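Local coordinates for PrgX (Enterococcus faecalis, PDB 2AWI), which acts as the receptor for the peptide sex pheromone cCF10 and as a probable DNA-binding repressor in the regulation of conjugation, at residues Ile11-Tyr17 against Arg53-Asn57; Leu114-Ser118 against Asn158-Val162; Pro177-Ser181 against Leu220-Ile226; Tyr231-Glu235 against Ile263-Lys269; Phe245-Lys249 against Lys286-Thr290. The protein carries 1 engineered substitution. All blocks are in the same frame, centred on the assembly; numbering follows the deposited sequence.

Interaction 1 belongs to the helix-turn-helix end of the chain; interactions 2, 3 and 4 lie in the helical TPR region. Interactions 4 and 5 are the buried ones and share helix 230-248, interaction 4 near its start and interaction 5 at its far end: ring packing with a lysine over a tyrosine in the former, an edge-to-face phenylalanine pair and a salt bridge in the latter. Interactions 1 and 2 are partly buried and mainly aliphatic, though waters bridge the first. Interaction 3 joins two loops nearer the surface, and its Lys221 reaches Asp233 of interaction 4. Interactions 1, 3 and 4 also touch the second subunit, whereas interaction 5 meets the third.

Interaction 1: Ile11-Tyr17 against Arg53-Asn57; sequences IRQELNY and RLGVN
In the helix-turn-helix region, the C-terminal end of helix 4-14 packs against the end of helix 44-54, with Leu54 meeting Ile11, Arg12, Leu15 and Tyr17. The two methyls of Leu54 divide the work: CD1 lies 4.1 Å from Ile11 CG2, while CD2 sits 3.7 Å from Arg12 CA, against the helix backbone. Ile11 CG2, anti to its backbone N, also meets Val56 CG2 tip to tip at 3.6 Å. Leu15 sends CD1 against the end of the other helix, 3.2 Å from Leu54 O.

A Schellman motif turns the chain at Asn16 and brings Tyr17 back alongside. Tyr17 CD2 is 4.0 Å from Leu54 CD2, and the carbonyl O of Leu54 lies at the ring edge. Two waters join Tyr17 OH to the last helical carbonyls: one donates to Arg53 O, and the oxygen of the other lies 2.6 Å from Leu54 O, to which it donates. This second water lies in the Tyr17 ring plane. Arg12 NH1 holds Tyr17 O at 3.2 Å, nearly in the guanidinium plane, while Arg12 NE pairs with Glu36. Leu22 touches Arg12, Tyr17 and Leu54; from the second subunit, Phe149 packs on Ile11 and Thr105 O bonds weakly to Tyr17 OH. This is part of the apolar core of a compact helical bundle, as in XRE-type helix-turn-helix domains.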
# COMPACT_ATOMS: atom_id res chain seq x y z
N ILE A 11 12.46 42.08 -30.58
CA ILE A 11 13.18 41.93 -29.32
C ILE A 11 13.95 43.20 -28.97
O ILE A 11 13.87 43.69 -27.84
CB ILE A 11 14.17 40.72 -29.38
CG1 ILE A 11 13.42 39.46 -29.83
CG2 ILE A 11 14.80 40.48 -28.01
CD1 ILE A 11 14.30 38.22 -29.99
N ARG A 12 14.69 43.73 -29.94
CA ARG A 12 15.45 44.95 -29.72
C ARG A 12 14.57 46.10 -29.19
O ARG A 12 14.93 46.78 -28.24
CB ARG A 12 16.15 45.39 -31.01
CG ARG A 12 16.79 46.77 -30.91
CD ARG A 12 17.50 47.18 -32.19
NE ARG A 12 16.60 47.38 -33.32
CZ ARG A 12 15.75 48.39 -33.46
NH1 ARG A 12 15.65 49.32 -32.52
NH2 ARG A 12 14.99 48.46 -34.54
N GLN A 13 13.41 46.29 -29.81
CA GLN A 13 12.52 47.37 -29.37
C GLN A 13 11.81 47.07 -28.06
O GLN A 13 11.49 47.98 -27.30
CB GLN A 13 11.50 47.71 -30.47
CG GLN A 13 12.17 48.16 -31.75
CD GLN A 13 11.20 48.71 -32.76
OE1 GLN A 13 10.16 48.10 -33.03
NE2 GLN A 13 11.53 49.85 -33.35
N GLU A 14 11.55 45.79 -27.78
CA GLU A 14 10.90 45.42 -26.52
C GLU A 14 11.83 45.69 -25.34
O GLU A 14 11.39 45.98 -24.23
CB GLU A 14 10.53 43.94 -26.52
CG GLU A 14 10.16 43.38 -25.14
CD GLU A 14 8.96 44.06 -24.53
OE1 GLU A 14 8.06 44.47 -25.30
OE2 GLU A 14 8.89 44.18 -23.28
N LEU A 15 13.13 45.57 -25.59
CA LEU A 15 14.13 45.79 -24.56
C LEU A 15 14.64 47.23 -24.53
O LEU A 15 15.51 47.57 -23.73
CB LEU A 15 15.29 44.82 -24.74
CG LEU A 15 14.89 43.34 -24.62
CD1 LEU A 15 16.11 42.45 -24.79
CD2 LEU A 15 14.24 43.10 -23.26
N ASN A 16 14.09 48.07 -25.41
CA ASN A 16 14.47 49.48 -25.49
C ASN A 16 15.85 49.76 -26.05
O ASN A 16 16.43 50.81 -25.76
CB ASN A 16 14.35 50.14 -24.12
CG ASN A 16 13.13 51.01 -24.00
OD1 ASN A 16 11.99 50.52 -24.03
ND2 ASN A 16 13.34 52.31 -23.88
N TYR A 17 16.39 48.85 -26.85
CA TYR A 17 17.70 49.05 -27.46
C TYR A 17 17.55 49.80 -28.78
O TYR A 17 16.54 49.66 -29.48
CB TYR A 17 18.41 47.72 -27.72
CG TYR A 17 18.94 47.01 -26.49
CD1 TYR A 17 19.82 47.65 -25.61
CD2 TYR A 17 18.59 45.69 -26.22
CE1 TYR A 17 20.33 46.98 -24.49
CE2 TYR A 17 19.09 45.01 -25.10
CZ TYR A 17 19.96 45.67 -24.24
OH TYR A 17 20.46 45.00 -23.15
N ARG A 53 24.09 40.57 -27.48
CA ARG A 53 23.78 41.97 -27.25
C ARG A 53 22.39 42.10 -26.63
O ARG A 53 22.21 42.80 -25.64
CB ARG A 53 23.81 42.76 -28.56
CG ARG A 53 25.18 42.96 -29.19
CD ARG A 53 26.08 43.76 -28.29
NE ARG A 53 26.99 44.61 -29.05
CZ ARG A 53 27.90 44.17 -29.91
NH1 ARG A 53 28.02 42.86 -30.13
NH2 ARG A 53 28.67 45.02 -30.56
N LEU A 54 21.41 41.42 -27.22
CA LEU A 54 20.04 41.46 -26.71
C LEU A 54 19.88 40.74 -25.37
O LEU A 54 18.95 41.04 -24.62
CB LEU A 54 19.08 40.84 -27.73
CG LEU A 54 19.05 41.47 -29.13
CD1 LEU A 54 18.28 40.57 -30.08
CD2 LEU A 54 18.40 42.87 -29.06
N GLY A 55 20.77 39.80 -25.08
CA GLY A 55 20.67 39.06 -23.82
C GLY A 55 19.62 37.96 -23.89
O GLY A 55 19.23 37.41 -22.87
N VAL A 56 19.16 37.64 -25.11
CA VAL A 56 18.16 36.60 -25.31
C VAL A 56 18.84 35.42 -25.98
O VAL A 56 19.52 35.57 -26.98
CB VAL A 56 17.00 37.12 -26.22
CG1 VAL A 56 15.98 36.01 -26.46
CG2 VAL A 56 16.35 38.32 -25.57
N ASN A 57 18.64 34.24 -25.41
CA ASN A 57 19.25 33.01 -25.92
C ASN A 57 19.14 32.79 -27.43
O ASN A 57 18.06 32.88 -28.02
CB ASN A 57 18.69 31.82 -25.13
CG ASN A 57 19.02 31.90 -23.64
OD1 ASN A 57 20.13 31.60 -23.22
ND2 ASN A 57 18.05 32.33 -22.84
O HOH W 1 23.51 44.51 -23.91
O HOH W 2 19.20 42.53 -22.45

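Interaction 2: Leu114-Ser118 against Asn158-Val162; sequences LGYIS and NLLNV
Leu114 meets Leu159 and Asn158 because its CG stands anti to the carbonyl carbon (chi1 -64°) and its chain then runs out extended, carrying both methyls across to helix 150-159. Leu114 CD1 is the foremost atom: it presses on Leu159 CD2 at 3.4 Å, tighter than usual for two carbons, and lies 3.7 Å from Asn158 CB. The amide of Asn158 is engaged outside this pair, its OD1 hydrogen-bonded to Ser111 OG.

One turn further along helix 107-122, Val162 takes over as the partner. Ile117 places CG2 anti to its backbone N, which directs that branch to Val162 CB at 3.8 Å; the two side chains cross at about a right angle. Val162 CG1 rests on the helix backbone itself, 3.5 Å from Ser118 CA. Ser118 OG and Asn161 ND2 are also neighbours, but the angle is too poor for a hydrogen bond.

The contact thus joins helix 107-122 to residues 158-162, on helix 150-159 and the chain that continues from it, within the TPR region. Helix 128-142 adds Phe130 against Ile117 and Val162, and Leu138 against Leu159, while Val168 of helix 165-172 packs on Leu159 as well.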
# COMPACT_ATOMS: atom_id res chain seq x y z
N LEU A 114 10.03 5.34 -43.88
CA LEU A 114 9.64 4.33 -42.90
C LEU A 114 8.36 4.76 -42.20
O LEU A 114 7.65 3.94 -41.61
CB LEU A 114 10.76 4.13 -41.86
CG LEU A 114 12.09 3.57 -42.40
CD1 LEU A 114 13.14 3.54 -41.29
CD2 LEU A 114 11.86 2.18 -42.98
N GLY A 115 8.07 6.06 -42.27
CA GLY A 115 6.85 6.59 -41.68
C GLY A 115 5.66 6.08 -42.46
O GLY A 115 4.60 5.78 -41.90
N TYR A 116 5.83 5.98 -43.78
CA TYR A 116 4.77 5.48 -44.64
C TYR A 116 4.62 3.97 -44.48
O TYR A 116 3.51 3.44 -44.48
CB TYR A 116 5.07 5.80 -46.11
CG TYR A 116 4.79 7.24 -46.50
CD1 TYR A 116 5.53 8.29 -45.97
CD2 TYR A 116 3.79 7.54 -47.42
CE1 TYR A 116 5.28 9.61 -46.35
CE2 TYR A 116 3.53 8.85 -47.81
CZ TYR A 116 4.28 9.88 -47.28
OH TYR A 116 4.01 11.17 -47.67
N ILE A 117 5.74 3.27 -44.33
CA ILE A 117 5.70 1.82 -44.17
C ILE A 117 4.91 1.49 -42.91
O ILE A 117 4.12 0.55 -42.89
CB ILE A 117 7.11 1.22 -44.05
CG1 ILE A 117 7.88 1.46 -45.35
CG2 ILE A 117 7.03 -0.28 -43.75
CD1 ILE A 117 7.22 0.84 -46.57
N SER A 118 5.15 2.26 -41.86
CA SER A 118 4.46 2.06 -40.59
C SER A 118 2.96 2.19 -40.80
O SER A 118 2.18 1.34 -40.38
CB SER A 118 4.93 3.11 -39.58
OG SER A 118 4.33 2.89 -38.32
N ASN A 158 12.46 3.99 -35.95
CA ASN A 158 11.43 3.76 -36.95
C ASN A 158 11.49 2.32 -37.46
O ASN A 158 10.45 1.72 -37.76
CB ASN A 158 11.63 4.73 -38.13
CG ASN A 158 11.41 6.19 -37.75
OD1 ASN A 158 11.88 7.10 -38.45
ND2 ASN A 158 10.70 6.42 -36.66
N LEU A 159 12.70 1.76 -37.54
CA LEU A 159 12.89 0.39 -38.00
C LEU A 159 12.36 -0.64 -37.00
O LEU A 159 11.78 -1.65 -37.40
CB LEU A 159 14.37 0.11 -38.26
CG LEU A 159 15.02 0.87 -39.43
CD1 LEU A 159 16.52 0.67 -39.40
CD2 LEU A 159 14.42 0.39 -40.75
N LEU A 160 12.56 -0.38 -35.71
CA LEU A 160 12.08 -1.30 -34.68
C LEU A 160 10.56 -1.38 -34.75
O LEU A 160 9.95 -2.26 -34.14
CB LEU A 160 12.50 -0.81 -33.29
CG LEU A 160 13.94 -1.04 -32.83
CD1 LEU A 160 14.18 -0.37 -31.48
CD2 LEU A 160 14.21 -2.53 -32.72
N ASN A 161 9.97 -0.46 -35.50
CA ASN A 161 8.52 -0.38 -35.63
C ASN A 161 7.95 -1.15 -36.82
O ASN A 161 6.76 -1.49 -36.84
CB ASN A 161 8.11 1.08 -35.72
CG ASN A 161 6.66 1.31 -35.34
OD1 ASN A 161 6.29 1.17 -34.18
ND2 ASN A 161 5.83 1.64 -36.33
N VAL A 162 8.77 -1.42 -37.83
CA VAL A 162 8.29 -2.12 -39.01
C VAL A 162 9.21 -3.26 -39.45
O VAL A 162 9.17 -3.69 -40.61
CB VAL A 162 8.13 -1.14 -40.20
CG1 VAL A 162 7.15 -0.04 -39.84
CG2 VAL A 162 9.48 -0.55 -40.57

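Interaction 3: Pro177-Ser181 against Leu220-Ile226; sequences PIVDS and LKTIKNI
Aliphatic contacts carry most of the meeting between the two loops, with Ile178 and Ile223 at the centre. Ile178 CB lies 3.5 Å from Leu220 CD2, and the same methyl touches Ile178 CG1, so one branch of the leucine rests beside the base of the isoleucine. From the same segment as Leu220, Ile223 reaches over with its extended arm: CG1 stands anti to the carbonyl carbon and chi2 is 173°, which sets Ile223 CD1 3.7 Å from Ile178 CG2. The short branch, Ile223 CG2, points to a different place and packs 3.9 Å from Ser181 CB. Ile226 completes this group by bringing CD1 to 3.9 Å from Ser181 CB.

Apolar atoms also lie against the peptide backbone. Ile223 CD1 is 3.6 Å from Ile178 O, and Ile223 CG2 sits 3.8 Å from Ser181 N. In return Ser181 CB approaches Lys224 O at 3.8 Å.

The backbone hydrogen bonds lie within 220-226, and the serine finds its partner in helix 184-203. A type I turn runs from Leu220 to Ile223, closed by Ile223 N to Leu220 O, and a type II turn follows from Ile223 to Ile226 with a weak closing bond. Ser181 OG is bonded to Asp187 OD2 of helix 184-203, whose Tyr186 and Ile190 also pack on Ile178. Lys221 reaches Asp233 and Glu218.

With van der Waals packing alone between the loops, the fit depends on side-chain shape; two successive turns shape the backbone of 220-226, while Asp187 holds the serine hydroxyl.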
# COMPACT_ATOMS: atom_id res chain seq x y z
N PRO A 177 28.04 2.79 -27.28
CA PRO A 177 27.48 3.80 -26.37
C PRO A 177 27.64 5.23 -26.84
O PRO A 177 28.45 5.53 -27.71
CB PRO A 177 28.23 3.54 -25.07
CG PRO A 177 29.58 3.16 -25.57
CD PRO A 177 29.25 2.19 -26.69
N ILE A 178 26.84 6.13 -26.27
CA ILE A 178 26.90 7.55 -26.60
C ILE A 178 28.04 8.14 -25.77
O ILE A 178 28.22 7.78 -24.60
CB ILE A 178 25.58 8.28 -26.24
CG1 ILE A 178 24.39 7.63 -26.97
CG2 ILE A 178 25.69 9.76 -26.60
CD1 ILE A 178 24.46 7.66 -28.48
N VAL A 179 28.81 9.05 -26.36
CA VAL A 179 29.92 9.67 -25.65
C VAL A 179 29.70 11.16 -25.36
O VAL A 179 30.08 11.66 -24.30
CB VAL A 179 31.25 9.50 -26.43
CG1 VAL A 179 31.46 8.02 -26.76
CG2 VAL A 179 31.22 10.32 -27.71
N ASP A 180 29.09 11.87 -26.31
CA ASP A 180 28.85 13.30 -26.14
C ASP A 180 27.39 13.68 -26.33
O ASP A 180 26.68 13.05 -27.09
CB ASP A 180 29.69 14.09 -27.15
CG ASP A 180 31.18 13.93 -26.92
OD1 ASP A 180 31.94 14.07 -27.90
OD2 ASP A 180 31.58 13.67 -25.77
N SER A 181 26.96 14.72 -25.61
CA SER A 181 25.59 15.22 -25.72
C SER A 181 25.63 16.37 -26.70
O SER A 181 26.50 17.22 -26.61
CB SER A 181 25.08 15.75 -24.38
OG SER A 181 23.97 16.60 -24.59
N LEU A 220 24.17 6.84 -20.20
CA LEU A 220 23.84 8.19 -20.64
C LEU A 220 23.88 9.17 -19.48
O LEU A 220 24.22 10.34 -19.66
CB LEU A 220 22.45 8.24 -21.28
CG LEU A 220 22.18 7.51 -22.60
CD1 LEU A 220 20.79 7.88 -23.08
CD2 LEU A 220 23.22 7.90 -23.64
N LYS A 221 23.54 8.68 -18.28
CA LYS A 221 23.52 9.52 -17.09
C LYS A 221 24.90 9.98 -16.61
O LYS A 221 24.99 10.76 -15.66
CB LYS A 221 22.81 8.80 -15.94
CG LYS A 221 21.33 8.54 -16.19
CD LYS A 221 20.70 7.70 -15.08
CE LYS A 221 19.21 7.46 -15.35
NZ LYS A 221 18.59 6.47 -14.40
N THR A 222 25.96 9.52 -17.26
CA THR A 222 27.31 9.91 -16.88
C THR A 222 27.84 10.98 -17.83
O THR A 222 28.91 11.55 -17.60
CB THR A 222 28.30 8.72 -16.92
OG1 THR A 222 28.37 8.21 -18.26
CG2 THR A 222 27.86 7.61 -15.98
N ILE A 223 27.09 11.24 -18.89
CA ILE A 223 27.49 12.23 -19.88
C ILE A 223 27.30 13.66 -19.39
O ILE A 223 26.30 13.99 -18.74
CB ILE A 223 26.72 12.03 -21.20
CG1 ILE A 223 27.07 10.67 -21.80
CG2 ILE A 223 27.06 13.14 -22.18
CD1 ILE A 223 26.24 10.29 -23.03
N LYS A 224 28.27 14.50 -19.72
CA LYS A 224 28.26 15.91 -19.33
C LYS A 224 27.15 16.68 -20.06
O LYS A 224 27.04 16.61 -21.28
CB LYS A 224 29.62 16.53 -19.65
CG LYS A 224 29.70 18.03 -19.48
CD LYS A 224 30.96 18.57 -20.13
CE LYS A 224 31.02 20.09 -20.05
NZ LYS A 224 32.15 20.65 -20.85
N ASN A 225 26.35 17.41 -19.29
CA ASN A 225 25.25 18.22 -19.83
C ASN A 225 24.15 17.44 -20.55
O ASN A 225 23.47 17.99 -21.41
CB ASN A 225 25.79 19.29 -20.77
CG ASN A 225 26.67 20.32 -20.06
OD1 ASN A 225 26.36 20.75 -18.95
ND2 ASN A 225 27.76 20.71 -20.71
N ILE A 226 23.98 16.17 -20.19
CA ILE A 226 22.95 15.34 -20.82
C ILE A 226 21.57 15.69 -20.25
O ILE A 226 21.46 16.06 -19.09
CB ILE A 226 23.21 13.83 -20.56
CG1 ILE A 226 22.29 12.97 -21.43
CG2 ILE A 226 22.95 13.49 -19.09
CD1 ILE A 226 22.59 13.08 -22.90

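Interaction 4: Tyr231-Glu235 against Ile263-Lys269; sequences YYDLE and IFKIIGK
The Tyr231 ring carries Lys269 over one face and Ile267 CD1 at its edge, 4.2 Å from Tyr231 CE1. Lys269 bends at both chi2 and chi3, laying its chain across the ring so that CE is 4.1 Å from the Tyr231 centroid in a CH-pi contact. Lys269 NZ follows at 4.5 Å from the Tyr231 centroid, 20° off the normal, a cation-pi pair. A water bridges the two polar ends, donating to Tyr231 OH and accepting from Lys269 NZ. Tyr231 OH is also hydrogen-bonded to Asp233 of the second subunit.

The Phe264 ring has Leu234 over one face: Leu234 CD2 stands 4.0 Å from its centroid. At the ring edge lie Tyr231 O and Glu235 N, backbone atoms bonded to each other within helix 230-248. Leu234 CB approaches Phe264 CZ at 3.6 Å, and Leu234 CD2 also reaches Ile263 CG2 at 3.8 Å.

Leu276 of helix 270-286 touches Phe264, and Ile263 of the second subunit packs on Leu234 and Ile263. Helix 251-266 ends in a Schellman motif at Gly268, returning Lys269 toward the tyrosine. Such packing between neighbouring antiparallel helices is characteristic of the all-helical TPR fold.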
# COMPACT_ATOMS: atom_id res chain seq x y z
N TYR A 231 10.28 10.91 -18.06
CA TYR A 231 9.30 9.88 -18.35
C TYR A 231 9.99 8.57 -18.75
O TYR A 231 9.58 7.49 -18.35
CB TYR A 231 8.36 10.33 -19.47
CG TYR A 231 7.54 11.56 -19.14
CD1 TYR A 231 6.69 11.59 -18.03
CD2 TYR A 231 7.59 12.69 -19.96
CE1 TYR A 231 5.91 12.71 -17.76
CE2 TYR A 231 6.82 13.81 -19.68
CZ TYR A 231 5.98 13.81 -18.59
OH TYR A 231 5.22 14.93 -18.34
N TYR A 232 11.04 8.70 -19.56
CA TYR A 232 11.81 7.55 -20.02
C TYR A 232 12.55 6.90 -18.85
O TYR A 232 12.65 5.68 -18.76
CB TYR A 232 12.83 7.99 -21.08
CG TYR A 232 12.26 8.27 -22.46
CD1 TYR A 232 13.09 8.72 -23.48
CD2 TYR A 232 10.92 8.06 -22.75
CE1 TYR A 232 12.60 8.96 -24.77
CE2 TYR A 232 10.41 8.30 -24.05
CZ TYR A 232 11.26 8.74 -25.04
OH TYR A 232 10.80 8.96 -26.31
N ASP A 233 13.07 7.73 -17.95
CA ASP A 233 13.81 7.23 -16.80
C ASP A 233 12.89 6.41 -15.90
O ASP A 233 13.31 5.47 -15.22
CB ASP A 233 14.40 8.41 -16.03
CG ASP A 233 15.35 7.98 -14.93
OD1 ASP A 233 15.95 6.89 -15.05
OD2 ASP A 233 15.53 8.74 -13.96
N LEU A 234 11.61 6.78 -15.91
CA LEU A 234 10.61 6.12 -15.10
C LEU A 234 10.17 4.81 -15.76
O LEU A 234 10.08 3.77 -15.11
CB LEU A 234 9.41 7.06 -14.95
CG LEU A 234 8.48 6.98 -13.75
CD1 LEU A 234 9.28 7.03 -12.47
CD2 LEU A 234 7.49 8.15 -13.82
N GLU A 235 9.92 4.87 -17.06
CA GLU A 235 9.48 3.70 -17.81
C GLU A 235 10.58 2.65 -17.93
O GLU A 235 10.34 1.46 -17.74
CB GLU A 235 9.00 4.13 -19.19
CG GLU A 235 8.58 2.99 -20.10
CD GLU A 235 7.81 3.49 -21.30
OE1 GLU A 235 7.89 4.70 -21.57
OE2 GLU A 235 7.13 2.67 -21.96
N ILE A 263 2.23 5.31 -10.68
CA ILE A 263 2.68 6.70 -10.71
C ILE A 263 2.23 7.38 -12.00
O ILE A 263 1.79 8.53 -11.99
CB ILE A 263 4.22 6.79 -10.61
CG1 ILE A 263 4.64 6.67 -9.15
CG2 ILE A 263 4.72 8.08 -11.19
CD1 ILE A 263 4.02 7.74 -8.25
N PHE A 264 2.34 6.66 -13.11
CA PHE A 264 1.94 7.19 -14.40
C PHE A 264 0.46 7.53 -14.38
O PHE A 264 0.01 8.45 -15.07
CB PHE A 264 2.24 6.18 -15.52
CG PHE A 264 3.68 6.21 -15.99
CD1 PHE A 264 4.19 7.34 -16.63
CD2 PHE A 264 4.52 5.13 -15.76
CE1 PHE A 264 5.54 7.40 -17.02
CE2 PHE A 264 5.87 5.18 -16.15
CZ PHE A 264 6.38 6.31 -16.78
N LYS A 265 -0.31 6.78 -13.59
CA LYS A 265 -1.73 7.03 -13.49
C LYS A 265 -1.95 8.34 -12.74
O LYS A 265 -2.68 9.21 -13.20
CB LYS A 265 -2.43 5.90 -12.74
CG LYS A 265 -3.95 6.08 -12.65
CD LYS A 265 -4.57 5.21 -11.56
CE LYS A 265 -4.10 5.64 -10.16
NZ LYS A 265 -4.76 4.88 -9.05
N ILE A 266 -1.31 8.45 -11.59
CA ILE A 266 -1.43 9.64 -10.76
C ILE A 266 -1.11 10.94 -11.48
O ILE A 266 -1.91 11.87 -11.47
CB ILE A 266 -0.53 9.53 -9.51
CG1 ILE A 266 -0.90 8.28 -8.71
CG2 ILE A 266 -0.71 10.76 -8.64
CD1 ILE A 266 -0.10 8.12 -7.43
N ILE A 267 0.06 11.00 -12.13
CA ILE A 267 0.45 12.22 -12.81
C ILE A 267 -0.27 12.50 -14.12
O ILE A 267 -0.01 13.51 -14.76
CB ILE A 267 1.99 12.28 -13.04
CG1 ILE A 267 2.41 11.29 -14.13
CG2 ILE A 267 2.70 11.95 -11.72
CD1 ILE A 267 3.92 11.23 -14.36
N GLY A 268 -1.17 11.61 -14.52
CA GLY A 268 -1.93 11.86 -15.74
C GLY A 268 -1.44 11.36 -17.09
O GLY A 268 -1.97 11.77 -18.13
N LYS A 269 -0.42 10.49 -17.11
CA LYS A 269 0.06 9.95 -18.39
C LYS A 269 -0.71 8.66 -18.69
O LYS A 269 -0.19 7.56 -18.54
CB LYS A 269 1.57 9.68 -18.31
CG LYS A 269 2.41 10.92 -18.02
CD LYS A 269 2.31 11.95 -19.13
CE LYS A 269 3.14 11.56 -20.33
NZ LYS A 269 3.02 12.56 -21.44
O HOH W 3 4.09 15.12 -20.57

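Interaction 5: Phe245-Lys249 against Lys286-Thr290; sequences FLTDK and KEKFT
Phe245 turns its edge to the face of Phe289, a T-shaped pair with centroids 5.3 Å apart and planes at 78°. Its CG is anti to the backbone N (chi1 -178°), and the ring reaches out until Phe245 CZ lies over the centre of the Phe289 ring, 3.9 Å from Phe289 CE1. Phe245 makes a second edge-to-face pair with Tyr254 of its own chain, and Phe289 of the third subunit packs on it as well.

Leu246 comes next and uses one methyl: CD2 lies 3.8 Å from Glu287 CD, the two side chains crossing at about a right angle. The leucine thus lies against the CG and CD carbons of the glutamate, while Leu207 of helix 207-220 touches the same side chain.

The contact ties the last part of helix 230-248 to the loop after helix 270-286, where a Schellman motif turns the chain at Lys288; Thr290 OG1 of that loop bonds to Asp248 O of the third subunit.

Lys249 then folds back over Phe245, its CD lying above one face of that ring. Bends at chi2 and chi4 bring Lys249 NZ to Glu287 OE1 at 2.9 Å, a salt bridge whose hydrogen bond is weak. Lys249 NZ is also 4.1 Å from Phe289 CE1. Glu287 OE2 forms a salt bridge with Arg205 NE, so the carboxylate lies between two cationic groups, which would be expected to favour its charged form.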
# COMPACT_ATOMS: atom_id res chain seq x y z
N PHE A 245 12.78 -9.24 -12.10
CA PHE A 245 11.80 -10.24 -11.74
C PHE A 245 12.00 -11.46 -12.63
O PHE A 245 12.02 -12.61 -12.15
CB PHE A 245 10.38 -9.70 -11.93
CG PHE A 245 9.30 -10.66 -11.54
CD1 PHE A 245 9.10 -11.02 -10.21
CD2 PHE A 245 8.47 -11.22 -12.51
CE1 PHE A 245 8.10 -11.91 -9.84
CE2 PHE A 245 7.46 -12.11 -12.16
CZ PHE A 245 7.27 -12.46 -10.82
N LEU A 246 12.16 -11.21 -13.92
CA LEU A 246 12.35 -12.28 -14.88
C LEU A 246 13.62 -13.09 -14.60
O LEU A 246 13.67 -14.28 -14.89
CB LEU A 246 12.42 -11.71 -16.30
CG LEU A 246 11.18 -10.99 -16.84
CD1 LEU A 246 11.41 -10.64 -18.30
CD2 LEU A 246 9.95 -11.89 -16.69
N THR A 247 14.63 -12.43 -14.03
CA THR A 247 15.90 -13.09 -13.73
C THR A 247 15.85 -13.95 -12.47
O THR A 247 16.31 -15.09 -12.48
CB THR A 247 17.02 -12.05 -13.56
OG1 THR A 247 17.20 -11.33 -14.79
CG2 THR A 247 18.33 -12.75 -13.19
N ASP A 248 15.29 -13.39 -11.40
CA ASP A 248 15.18 -14.11 -10.13
C ASP A 248 13.88 -13.76 -9.42
O ASP A 248 13.90 -13.10 -8.38
CB ASP A 248 16.37 -13.78 -9.23
CG ASP A 248 16.83 -12.33 -9.36
OD1 ASP A 248 17.34 -11.97 -10.44
OD2 ASP A 248 16.66 -11.56 -8.40
N LYS A 249 12.76 -14.23 -9.97
CA LYS A 249 11.43 -13.98 -9.42
C LYS A 249 11.43 -13.28 -8.07
O LYS A 249 11.12 -13.86 -7.03
CB LYS A 249 10.63 -15.29 -9.34
CG LYS A 249 10.41 -15.93 -10.70
CD LYS A 249 9.89 -14.90 -11.71
CE LYS A 249 9.73 -15.49 -13.10
NZ LYS A 249 8.60 -16.45 -13.18
N LYS A 286 2.88 -15.06 -19.37
CA LYS A 286 3.97 -15.93 -19.80
C LYS A 286 4.70 -16.55 -18.61
O LYS A 286 5.27 -17.64 -18.71
CB LYS A 286 4.96 -15.16 -20.68
CG LYS A 286 4.36 -14.68 -22.01
CD LYS A 286 5.27 -13.70 -22.75
CE LYS A 286 6.62 -14.31 -23.10
NZ LYS A 286 7.41 -13.40 -23.98
N GLU A 287 4.68 -15.85 -17.48
CA GLU A 287 5.34 -16.35 -16.29
C GLU A 287 4.35 -17.09 -15.38
O GLU A 287 4.71 -17.53 -14.29
CB GLU A 287 6.00 -15.20 -15.52
CG GLU A 287 6.99 -14.39 -16.34
CD GLU A 287 8.17 -15.22 -16.83
OE1 GLU A 287 8.90 -15.78 -15.98
OE2 GLU A 287 8.38 -15.30 -18.05
N LYS A 288 3.12 -17.22 -15.86
CA LYS A 288 2.06 -17.90 -15.11
C LYS A 288 1.74 -17.24 -13.77
O LYS A 288 1.38 -17.92 -12.80
CB LYS A 288 2.43 -19.37 -14.90
CG LYS A 288 2.77 -20.10 -16.19
CD LYS A 288 1.62 -20.02 -17.19
CE LYS A 288 2.02 -20.58 -18.55
NZ LYS A 288 2.54 -21.97 -18.43
N PHE A 289 1.88 -15.92 -13.72
CA PHE A 289 1.59 -15.14 -12.52
C PHE A 289 0.34 -14.31 -12.80
O PHE A 289 0.19 -13.76 -13.89
CB PHE A 289 2.74 -14.19 -12.19
CG PHE A 289 3.67 -14.69 -11.12
CD1 PHE A 289 4.71 -15.55 -11.43
CD2 PHE A 289 3.50 -14.28 -9.80
CE1 PHE A 289 5.59 -16.00 -10.44
CE2 PHE A 289 4.37 -14.72 -8.80
CZ PHE A 289 5.42 -15.58 -9.12
N THR A 290 -0.55 -14.23 -11.82
CA THR A 290 -1.76 -13.43 -11.98
C THR A 290 -1.42 -12.04 -11.44
O THR A 290 -1.13 -11.88 -10.25
CB THR A 290 -2.94 -14.01 -11.18
OG1 THR A 290 -3.08 -15.40 -11.47
CG2 THR A 290 -4.23 -13.29 -11.54